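Local coordinates for protein iminosuccinate reductase (Paracoccus denitrificans, PDB 6RQA) that catalyses the NADH-dependent reduction of iminosuccinate to L-aspartate, regenerating the amino-group donor of the beta-hydroxyaspartate cycle through which glyoxylate is assimilated, at residues A133-V138 with A238-D243; G157-F162 with V216-S221; Q267-G272 with D286-L291. All coordinates share one frame; numbering follows the deposited sequence.

How the interactions relate
All three contacts attach to the same parallel sheet of the NAD-binding domain, with every touching residue at least partly buried. Interactions 1 and 2 lie near the core on the neighbouring strands 235-239 and 214-217, with centres 9 Å apart, and the backbones of Ser217 and Met240 probably bond between them. Where its segments meet, each is van der Waals packing; its hydrogen bonds go to NAD. Interaction 1 bonds the nicotinamide half, interaction 2 the diphosphate and adenosine ribose, while Gln159 reaches the nicotinamide ring. Interaction 3 sits farther out, at strand 288-290 on the sheet's margin, and lacks the cofactor. It meets interaction 1 through Thr242 with Ile271 and Val138 with Leu291, but does not touch interaction 2.

Interaction 1. Residues A133-V138 with A238-D243; sequences AAASAV and AAMGTD. With NAD (nicotinamide-adenine-dinucleotide), chain C.
Ser136, in helix 125-143, and Ala238, on strand 235-239, bring their CA atoms to 6.0 Å, the nearest backbone approach of 133-138 to 238-243. Both CB atoms are directed across this gap, and the Ser136 hydroxyl OG lies against the Ala238 methyl CB at 3.3 Å. Just beyond the strand, Met240 folds back on itself: turns at chi2 (-64°) and chi3 (-62°) curl the thioether against the helix. SD then rests 3.9 Å from Ser136 CB, while the terminal CE reaches Ala135 CB at 4.3 Å, so sulfur and methyl both lie against Ser136, the methyl reaching on to its chain neighbour Ala135. This is the end of a parallel strand in a Rossmann-type dinucleotide-binding fold, where the chain leaves the sheet and meets the cofactor. The Met240 carbonyl O accepts a hydrogen bond from the nicotinamide amide N7N of NAD at 2.7 Å, with a bent N-H...O angle of 134°. Next along, Gly241 O accepts one from the nicotinamide ribose hydroxyl O3D at 3.2 Å. The adjoining hydroxyl O2D donates to Asp243 OD2 at 2.7 Å; OD1, itself close to the same hydroxyl, forms a salt bridge with Lys247.

Interaction 2. Residues G157-F162 with V216-S221; sequences GHQSAF and VSITSS. With NAD (nicotinamide-adenine-dinucleotide), chain C.
Ile218 and Gln159 meet because their torsions send both chains towards the nicotinamide end of the cofactor. In Ile218, CG1 stands opposite the backbone N (chi1 -172°), and a bend at chi2 carries CD1 to within 3.7 Å of Gln159 OE1. Gln159 runs extended beyond CG (chi2 -171°), which sets its amide above one face of the nicotinamide ring of NAD, displaced towards the C5N-C6N bond: OE1 lies 3.2 Å from C6N, and NE2 approaches the adjacent C5N. The other branch of Ile218, CG2, packs on Ser160 CB at 3.8 Å, so this one side chain touches two successive residues of 157-162 while CD1 also reaches the ribose oxygen O4D. Ser160 turns its hydroxyl back to its own segment, where OG donates to Gly157 O at 2.6 Å, tilted out of the carbonyl plane. Within 157-162 and 216-221 the hydrogen bonds to NAD all come from backbone N-H groups. His158 N donates to NAD O2A at 2.9 Å. Gln159 N donates to NAD O1N at 3.2 Å. Both bonds are nearly straight at 172°, and through them consecutive amides hold one oxygen on each phosphate. From 216-221, Ser220 N hydrogen-bonds to the adenosine ribose oxygen O4B at 3.1 Å. With Gly157 CA 3.3 Å from NAD O5B, the chain passes directly beside the diphosphate. Ile218 also reaches Met240, joining this site to the next strand's end. A glycine-containing turn leading into a helix, with amides at that junction facing the diphosphate, is the hallmark of the Rossmann dinucleotide-binding fold.

Interaction 3. Residues Q267-G272 with D286-L291; sequences QSVSIG and DQVGEL
Ser268 and Val288 join helix 265-270 to the weakly bonded strand 288-290, outermost on this side of the parallel sheet of the Rossmann-type domain within the chain. Strand 259-262 precedes the helix and is the parallel neighbour of 288-290, so the contact lies within a beta-alpha-beta crossover, between its helical connection and its returning strand. The approach is loose at backbone level, with the Ser268 and Val288 CA atoms 8.2 Å apart, and side chains bridge the distance. Val288 does so with both methyls. Its CG1 lies opposite the backbone N (chi1 177°) and CG2 opposite the carbonyl carbon, spreading the fork over two consecutive helical residues. CG1 meets Ser268 OG at 3.9 Å, while CG2 faces Val269 CG1 at 4.4 Å, a wider and purely apolar pairing. The two branches do not exchange partners: Val288 CG2 stays 4.9 Å from Ser268 OG, and Val288 CG1 is 5.2 Å from Val269 CG1, so each methyl is matched to one residue of the helix. Ser268 also holds its hydroxyl away from its own backbone N (chi1 174°), on the side that faces the strand. Its contact with the valine methyl is nevertheless only van der Waals: the hydrogen-bonding partner of OG is Asp311 OD2, at the end of strand 307-311, which satisfies this buried hydroxyl. Ile260, Thr262 and Val265 add further packing to Val288, and Glu285 touches Val269. No NAD atom takes part; the Ser268 side chain stays about 10 Å from the cofactor. Within 267-272, the chain turns round a single carbonyl: Gln267 O accepts from Ser270 N at 3.3 Å and from both Ile271 N and Gly272 N at 2.8 Å.

Interaction 1. Residues A133-V138 with A238-D243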
loop_
_atom_site.group_PDB
_atom_site.type_symbol
_atom_site.label_atom_id
_atom_site.label_comp_id
_atom_site.label_asym_id
_atom_site.label_seq_id
_atom_site.Cartn_x
_atom_site.Cartn_y
_atom_site.Cartn_z
ATOM N N ALA A 133 -9.999 20.358 1.867
ATOM C CA ALA A 133 -10.478 21.732 1.794
ATOM C C ALA A 133 -9.652 22.548 0.808
ATOM O O ALA A 133 -10.185 23.428 0.122
ATOM C CB ALA A 133 -10.448 22.369 3.183
ATOM N N ALA A 134 -8.350 22.270 0.721
ATOM C CA ALA A 134 -7.513 22.980 -0.238
ATOM C C ALA A 134 -7.904 22.635 -1.668
ATOM O O ALA A 134 -7.944 23.516 -2.535
ATOM C CB ALA A 134 -6.041 22.660 0.013
ATOM N N ALA A 135 -8.206 21.360 -1.932
ATOM C CA ALA A 135 -8.617 20.959 -3.274
ATOM C C ALA A 135 -9.885 21.686 -3.703
ATOM O O ALA A 135 -9.983 22.158 -4.842
ATOM C CB ALA A 135 -8.819 19.443 -3.331
ATOM N N SER A 136 -10.864 21.791 -2.803
ATOM C CA SER A 136 -12.084 22.524 -3.126
ATOM C C SER A 136 -11.799 24.005 -3.345
ATOM O O SER A 136 -12.419 24.642 -4.203
ATOM C CB SER A 136 -13.118 22.334 -2.017
ATOM O OG SER A 136 -14.310 23.043 -2.307
ATOM N N ALA A 137 -10.862 24.570 -2.579
ATOM C CA ALA A 137 -10.534 25.983 -2.736
ATOM C C ALA A 137 -9.832 26.256 -4.061
ATOM O O ALA A 137 -10.011 27.333 -4.644
ATOM C CB ALA A 137 -9.672 26.455 -1.566
ATOM N N VAL A 138 -9.034 25.303 -4.549
ATOM C CA VAL A 138 -8.381 25.475 -5.845
ATOM C C VAL A 138 -9.420 25.541 -6.956
ATOM O O VAL A 138 -9.339 26.390 -7.853
ATOM C CB VAL A 138 -7.359 24.346 -6.085
ATOM C CG1 VAL A 138 -6.830 24.401 -7.510
ATOM C CG2 VAL A 138 -6.214 24.449 -5.090
ATOM N N ALA A 238 -18.643 22.415 -5.889
ATOM C CA ALA A 238 -17.485 21.625 -5.475
ATOM C C ALA A 238 -18.008 20.400 -4.730
ATOM O O ALA A 238 -18.214 20.428 -3.517
ATOM C CB ALA A 238 -16.537 22.454 -4.617
ATOM N N ALA A 239 -18.230 19.317 -5.474
ATOM C CA ALA A 239 -18.734 18.072 -4.902
ATOM C C ALA A 239 -17.567 17.293 -4.307
ATOM O O ALA A 239 -16.730 16.755 -5.038
ATOM C CB ALA A 239 -19.461 17.252 -5.963
ATOM N N MET A 240 -17.512 17.228 -2.976
ATOM C CA MET A 240 -16.399 16.604 -2.279
ATOM C C MET A 240 -16.780 15.359 -1.491
ATOM O O MET A 240 -15.883 14.644 -1.036
ATOM C CB MET A 240 -15.743 17.610 -1.318
ATOM C CG MET A 240 -15.419 18.958 -1.943
ATOM S SD MET A 240 -14.190 18.850 -3.256
ATOM C CE MET A 240 -12.779 18.219 -2.349
ATOM N N GLY A 241 -18.069 15.075 -1.322
ATOM C CA GLY A 241 -18.499 13.996 -0.453
ATOM C C GLY A 241 -18.390 12.603 -1.039
ATOM O O GLY A 241 -17.997 11.665 -0.338
ATOM N N THR A 242 -18.736 12.447 -2.315
ATOM C CA THR A 242 -18.797 11.127 -2.938
ATOM C C THR A 242 -17.389 10.660 -3.286
ATOM O O THR A 242 -16.771 11.169 -4.228
ATOM C CB THR A 242 -19.683 11.160 -4.180
ATOM O OG1 THR A 242 -21.004 11.581 -3.816
ATOM C CG2 THR A 242 -19.752 9.780 -4.816
ATOM N N ASP A 243 -16.882 9.684 -2.528
ATOM C CA ASP A 243 -15.576 9.089 -2.783
ATOM C C ASP A 243 -15.635 7.565 -2.747
ATOM O O ASP A 243 -14.603 6.913 -2.567
ATOM C CB ASP A 243 -14.539 9.599 -1.778
ATOM C CG ASP A 243 -14.927 9.310 -0.340
ATOM O OD1 ASP A 243 -16.057 8.830 -0.104
ATOM O OD2 ASP A 243 -14.098 9.565 0.559
HETATM P PA NAD C . -19.206 13.335 8.878
HETATM O O1A NAD C . -19.929 12.030 9.057
HETATM O O2A NAD C . -18.555 14.244 9.871
HETATM O O5B NAD C . -20.570 14.295 8.398
HETATM C C5B NAD C . -21.317 13.529 7.536
HETATM C C4B NAD C . -22.469 14.359 7.031
HETATM O O4B NAD C . -23.129 13.625 6.017
HETATM C C3B NAD C . -23.428 14.480 8.211
HETATM O O3B NAD C . -23.047 15.648 8.862
HETATM C C2B NAD C . -24.781 14.609 7.502
HETATM O O2B NAD C . -25.068 15.922 7.155
HETATM C C1B NAD C . -24.536 13.809 6.160
HETATM N N9A NAD C . -25.116 12.463 6.227
HETATM C C8A NAD C . -24.850 11.400 7.110
HETATM N N7A NAD C . -25.584 10.318 6.853
HETATM C C5A NAD C . -26.370 10.682 5.745
HETATM C C6A NAD C . -27.352 9.984 4.992
HETATM N N6A NAD C . -27.668 8.701 5.324
HETATM N N1A NAD C . -27.979 10.595 3.935
HETATM C C2A NAD C . -27.607 11.886 3.666
HETATM N N3A NAD C . -26.697 12.670 4.285
HETATM C C4A NAD C . -26.092 12.022 5.339
HETATM O O3 NAD C . -18.370 12.940 7.559
HETATM P PN NAD C . -17.122 13.870 7.248
HETATM O O1N NAD C . -17.250 15.371 7.314
HETATM O O2N NAD C . -16.020 12.979 7.698
HETATM O O5D NAD C . -16.819 13.701 5.500
HETATM C C5D NAD C . -18.038 13.560 4.908
HETATM C C4D NAD C . -17.827 13.021 3.515
HETATM O O4D NAD C . -16.597 13.573 2.997
HETATM C C3D NAD C . -17.614 11.484 3.648
HETATM O O3D NAD C . -18.462 10.905 2.721
HETATM C C2D NAD C . -16.135 11.303 3.259
HETATM O O2D NAD C . -15.888 10.190 2.468
HETATM C C1D NAD C . -15.972 12.526 2.325
HETATM N N1N NAD C . -14.501 12.878 2.209
HETATM C C2N NAD C . -14.067 13.225 0.963
HETATM C C3N NAD C . -12.728 13.562 0.774
HETATM C C7N NAD C . -12.340 13.930 -0.619
HETATM O O7N NAD C . -11.189 14.236 -0.912
HETATM N N7N NAD C . -13.340 13.910 -1.560
HETATM C C4N NAD C . -11.851 13.538 1.859
HETATM C C5N NAD C . -12.320 13.179 3.117
HETATM C C6N NAD C . -13.668 12.844 3.293
#

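Interaction 2. Residues G157-F162 with V216-S221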
loop_
_atom_site.group_PDB
_atom_site.type_symbol
_atom_site.label_atom_id
_atom_site.label_comp_id
_atom_site.label_asym_id
_atom_site.label_seq_id
_atom_site.Cartn_x
_atom_site.Cartn_y
_atom_site.Cartn_z
ATOM N N GLY A 157 -20.821 18.408 8.579
ATOM C CA GLY A 157 -20.028 17.416 9.271
ATOM C C GLY A 157 -18.723 17.959 9.811
ATOM O O GLY A 157 -18.547 19.176 9.929
ATOM N N HIS A 158 -17.796 17.058 10.139
ATOM C CA HIS A 158 -16.517 17.473 10.708
ATOM C C HIS A 158 -15.720 18.320 9.722
ATOM O O HIS A 158 -15.186 19.375 10.081
ATOM C CB HIS A 158 -15.714 16.244 11.136
ATOM C CG HIS A 158 -14.296 16.545 11.511
ATOM N ND1 HIS A 158 -13.228 16.230 10.699
ATOM C CD2 HIS A 158 -13.769 17.129 12.613
ATOM C CE1 HIS A 158 -12.105 16.607 11.283
ATOM N NE2 HIS A 158 -12.406 17.156 12.446
ATOM N N GLN A 159 -15.633 17.873 8.471
ATOM C CA GLN A 159 -14.803 18.554 7.485
ATOM C C GLN A 159 -15.453 19.805 6.909
ATOM O O GLN A 159 -14.764 20.579 6.235
ATOM C CB GLN A 159 -14.442 17.593 6.352
ATOM C CG GLN A 159 -13.588 16.423 6.799
ATOM C CD GLN A 159 -13.059 15.617 5.636
ATOM O OE1 GLN A 159 -13.515 15.769 4.504
ATOM N NE2 GLN A 159 -12.087 14.754 5.908
ATOM N N SER A 160 -16.746 20.027 7.161
ATOM C CA SER A 160 -17.415 21.204 6.614
ATOM C C SER A 160 -16.796 22.495 7.132
ATOM O O SER A 160 -16.776 23.505 6.418
ATOM C CB SER A 160 -18.908 21.164 6.941
ATOM O OG SER A 160 -19.123 21.216 8.341
ATOM N N ALA A 161 -16.287 22.486 8.367
ATOM C CA ALA A 161 -15.621 23.671 8.897
ATOM C C ALA A 161 -14.352 23.982 8.114
ATOM O O ALA A 161 -14.092 25.141 7.770
ATOM C CB ALA A 161 -15.304 23.476 10.379
ATOM N N PHE A 162 -13.551 22.956 7.816
ATOM C CA PHE A 162 -12.334 23.166 7.040
ATOM C C PHE A 162 -12.657 23.655 5.634
ATOM O O PHE A 162 -11.935 24.492 5.079
ATOM C CB PHE A 162 -11.515 21.876 6.987
ATOM C CG PHE A 162 -11.126 21.354 8.340
ATOM C CD1 PHE A 162 -9.964 21.785 8.954
ATOM C CD2 PHE A 162 -11.927 20.437 9.001
ATOM C CE1 PHE A 162 -9.605 21.311 10.200
ATOM C CE2 PHE A 162 -11.573 19.959 10.247
ATOM C CZ PHE A 162 -10.410 20.397 10.846
ATOM N N VAL A 216 -20.509 23.985 -2.007
ATOM C CA VAL A 216 -19.581 22.953 -1.559
ATOM C C VAL A 216 -20.373 21.917 -0.777
ATOM O O VAL A 216 -20.942 22.231 0.276
ATOM C CB VAL A 216 -18.446 23.529 -0.696
ATOM C CG1 VAL A 216 -17.598 22.405 -0.126
ATOM C CG2 VAL A 216 -17.593 24.484 -1.515
ATOM N N SER A 217 -20.415 20.691 -1.291
ATOM C CA SER A 217 -21.100 19.580 -0.643
ATOM C C SER A 217 -20.063 18.621 -0.075
ATOM O O SER A 217 -19.096 18.270 -0.760
ATOM C CB SER A 217 -22.021 18.854 -1.625
ATOM O OG SER A 217 -21.301 18.383 -2.751
ATOM N N ILE A 218 -20.269 18.199 1.172
ATOM C CA ILE A 218 -19.299 17.370 1.880
ATOM C C ILE A 218 -20.055 16.379 2.765
ATOM O O ILE A 218 -19.742 16.200 3.948
ATOM C CB ILE A 218 -18.314 18.261 2.672
ATOM C CG1 ILE A 218 -17.153 17.451 3.265
ATOM C CG2 ILE A 218 -19.043 19.120 3.717
ATOM C CD1 ILE A 218 -16.177 16.942 2.234
ATOM N N THR A 219 -21.057 15.719 2.191
ATOM C CA THR A 219 -21.901 14.784 2.919
ATOM C C THR A 219 -21.570 13.348 2.537
ATOM O O THR A 219 -21.040 13.072 1.457
ATOM C CB THR A 219 -23.387 15.046 2.645
ATOM O OG1 THR A 219 -23.696 14.673 1.296
ATOM C CG2 THR A 219 -23.718 16.512 2.840
ATOM N N SER A 220 -21.900 12.431 3.445
ATOM C CA SER A 220 -21.807 10.996 3.184
ATOM C C SER A 220 -23.220 10.493 2.901
ATOM O O SER A 220 -23.889 9.906 3.751
ATOM C CB SER A 220 -21.166 10.269 4.362
ATOM O OG SER A 220 -21.017 8.888 4.083
ATOM N N SER A 221 -23.677 10.742 1.676
ATOM C CA SER A 221 -25.047 10.470 1.276
ATOM C C SER A 221 -25.086 9.430 0.166
ATOM O O SER A 221 -24.121 9.259 -0.586
ATOM C CB SER A 221 -25.749 11.751 0.808
ATOM O OG SER A 221 -24.867 12.570 0.064
HETATM P PA NAD C . -19.206 13.335 8.878
HETATM O O1A NAD C . -19.929 12.030 9.057
HETATM O O2A NAD C . -18.555 14.244 9.871
HETATM O O5B NAD C . -20.570 14.295 8.398
HETATM C C5B NAD C . -21.317 13.529 7.536
HETATM C C4B NAD C . -22.469 14.359 7.031
HETATM O O4B NAD C . -23.129 13.625 6.017
HETATM C C3B NAD C . -23.428 14.480 8.211
HETATM O O3B NAD C . -23.047 15.648 8.862
HETATM C C2B NAD C . -24.781 14.609 7.502
HETATM O O2B NAD C . -25.068 15.922 7.155
HETATM C C1B NAD C . -24.536 13.809 6.160
HETATM N N9A NAD C . -25.116 12.463 6.227
HETATM C C8A NAD C . -24.850 11.400 7.110
HETATM N N7A NAD C . -25.584 10.318 6.853
HETATM C C5A NAD C . -26.370 10.682 5.745
HETATM C C6A NAD C . -27.352 9.984 4.992
HETATM N N6A NAD C . -27.668 8.701 5.324
HETATM N N1A NAD C . -27.979 10.595 3.935
HETATM C C2A NAD C . -27.607 11.886 3.666
HETATM N N3A NAD C . -26.697 12.670 4.285
HETATM C C4A NAD C . -26.092 12.022 5.339
HETATM O O3 NAD C . -18.370 12.940 7.559
HETATM P PN NAD C . -17.122 13.870 7.248
HETATM O O1N NAD C . -17.250 15.371 7.314
HETATM O O2N NAD C . -16.020 12.979 7.698
HETATM O O5D NAD C . -16.819 13.701 5.500
HETATM C C5D NAD C . -18.038 13.560 4.908
HETATM C C4D NAD C . -17.827 13.021 3.515
HETATM O O4D NAD C . -16.597 13.573 2.997
HETATM C C3D NAD C . -17.614 11.484 3.648
HETATM O O3D NAD C . -18.462 10.905 2.721
HETATM C C2D NAD C . -16.135 11.303 3.259
HETATM O O2D NAD C . -15.888 10.190 2.468
HETATM C C1D NAD C . -15.972 12.526 2.325
HETATM N N1N NAD C . -14.501 12.878 2.209
HETATM C C2N NAD C . -14.067 13.225 0.963
HETATM C C3N NAD C . -12.728 13.562 0.774
HETATM C C7N NAD C . -12.340 13.930 -0.619
HETATM O O7N NAD C . -11.189 14.236 -0.912
HETATM N N7N NAD C . -13.340 13.910 -1.560
HETATM C C4N NAD C . -11.851 13.538 1.859
HETATM C C5N NAD C . -12.320 13.179 3.117
HETATM C C6N NAD C . -13.668 12.844 3.293
#

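Interaction 3. Residues Q267-G272 with D286-L291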
loop_
_atom_site.group_PDB
_atom_site.type_symbol
_atom_site.label_atom_id
_atom_site.label_comp_id
_atom_site.label_asym_id
_atom_site.label_seq_id
_atom_site.Cartn_x
_atom_site.Cartn_y
_atom_site.Cartn_z
ATOM N N GLN A 267 -10.999 7.796 -11.201
ATOM C CA GLN A 267 -11.769 7.680 -9.967
ATOM C C GLN A 267 -13.096 8.422 -10.050
ATOM O O GLN A 267 -14.073 8.004 -9.419
ATOM C CB GLN A 267 -10.954 8.204 -8.782
ATOM C CG GLN A 267 -9.615 7.506 -8.589
ATOM C CD GLN A 267 -8.855 8.025 -7.382
ATOM O OE1 GLN A 267 -9.433 8.648 -6.492
ATOM N NE2 GLN A 267 -7.551 7.773 -7.350
ATOM N N SER A 268 -13.154 9.512 -10.819
ATOM C CA SER A 268 -14.383 10.294 -10.910
ATOM C C SER A 268 -15.519 9.480 -11.517
ATOM O O SER A 268 -16.665 9.563 -11.061
ATOM C CB SER A 268 -14.139 11.561 -11.728
ATOM O OG SER A 268 -15.351 12.264 -11.945
ATOM N N VAL A 269 -15.220 8.683 -12.548
ATOM C CA VAL A 269 -16.253 7.901 -13.223
ATOM C C VAL A 269 -16.618 6.625 -12.483
ATOM O O VAL A 269 -17.642 6.008 -12.805
ATOM C CB VAL A 269 -15.814 7.535 -14.654
ATOM C CG1 VAL A 269 -15.521 8.794 -15.455
ATOM C CG2 VAL A 269 -14.598 6.624 -14.617
ATOM N N SER A 270 -15.819 6.211 -11.502
ATOM C CA SER A 270 -16.048 4.969 -10.773
ATOM C C SER A 270 -16.530 5.195 -9.349
ATOM O O SER A 270 -17.570 4.658 -8.956
ATOM C CB SER A 270 -14.763 4.128 -10.761
ATOM O OG SER A 270 -13.689 4.850 -10.183
ATOM N N ILE A 271 -15.799 5.980 -8.559
ATOM C CA ILE A 271 -16.166 6.237 -7.170
ATOM C C ILE A 271 -16.599 7.673 -6.926
ATOM O O ILE A 271 -17.132 7.966 -5.843
ATOM C CB ILE A 271 -15.018 5.865 -6.206
ATOM C CG1 ILE A 271 -13.755 6.654 -6.552
ATOM C CG2 ILE A 271 -14.750 4.370 -6.252
ATOM C CD1 ILE A 271 -12.598 6.403 -5.613
ATOM N N GLY A 272 -16.398 8.574 -7.884
ATOM C CA GLY A 272 -16.758 9.964 -7.716
ATOM C C GLY A 272 -18.231 10.216 -7.970
ATOM O O GLY A 272 -19.047 9.302 -8.094
ATOM N N ASP A 286 -14.941 10.966 -21.480
ATOM C CA ASP A 286 -14.075 11.942 -22.186
ATOM C C ASP A 286 -14.648 13.337 -22.009
ATOM O O ASP A 286 -13.993 14.286 -22.334
ATOM C CB ASP A 286 -13.731 11.535 -23.618
ATOM C CG ASP A 286 -14.878 10.953 -24.401
ATOM O OD1 ASP A 286 -14.775 9.791 -24.776
ATOM O OD2 ASP A 286 -15.831 11.683 -24.665
ATOM N N GLN A 287 -15.860 13.420 -21.509
ATOM C CA GLN A 287 -16.457 14.708 -21.183
ATOM C C GLN A 287 -16.104 15.180 -19.781
ATOM O O GLN A 287 -16.593 16.232 -19.354
ATOM C CB GLN A 287 -17.980 14.637 -21.334
ATOM C CG GLN A 287 -18.453 14.416 -22.761
ATOM C CD GLN A 287 -19.956 14.246 -22.853
ATOM O OE1 GLN A 287 -20.606 13.841 -21.890
ATOM N NE2 GLN A 287 -20.516 14.559 -24.016
ATOM N N VAL A 288 -15.275 14.435 -19.059
ATOM C CA VAL A 288 -14.873 14.776 -17.700
ATOM C C VAL A 288 -13.484 15.399 -17.774
ATOM O O VAL A 288 -12.502 14.715 -18.083
ATOM C CB VAL A 288 -14.890 13.547 -16.783
ATOM C CG1 VAL A 288 -14.388 13.909 -15.397
ATOM C CG2 VAL A 288 -16.294 12.963 -16.709
ATOM N N GLY A 289 -13.397 16.696 -17.489
ATOM C CA GLY A 289 -12.143 17.411 -17.569
ATOM C C GLY A 289 -11.285 17.240 -16.331
ATOM O O GLY A 289 -11.611 16.513 -15.393
ATOM N N GLU A 290 -10.151 17.935 -16.340
ATOM C CA GLU A 290 -9.194 17.908 -15.241
ATOM C C GLU A 290 -9.028 19.315 -14.692
ATOM O O GLU A 290 -8.736 20.249 -15.447
ATOM C CB GLU A 290 -7.840 17.359 -15.699
ATOM C CG GLU A 290 -7.891 15.948 -16.258
ATOM C CD GLU A 290 -6.536 15.462 -16.734
ATOM O OE1 GLU A 290 -5.541 16.195 -16.548
ATOM O OE2 GLU A 290 -6.464 14.348 -17.294
ATOM N N LEU A 291 -9.215 19.464 -13.378
ATOM C CA LEU A 291 -9.027 20.767 -12.750
ATOM C C LEU A 291 -7.593 21.252 -12.910
ATOM O O LEU A 291 -7.349 22.451 -13.085
ATOM C CB LEU A 291 -9.407 20.701 -11.271
ATOM C CG LEU A 291 -9.174 21.987 -10.473
ATOM C CD1 LEU A 291 -10.030 23.121 -11.020
ATOM C CD2 LEU A 291 -9.442 21.773 -8.996
#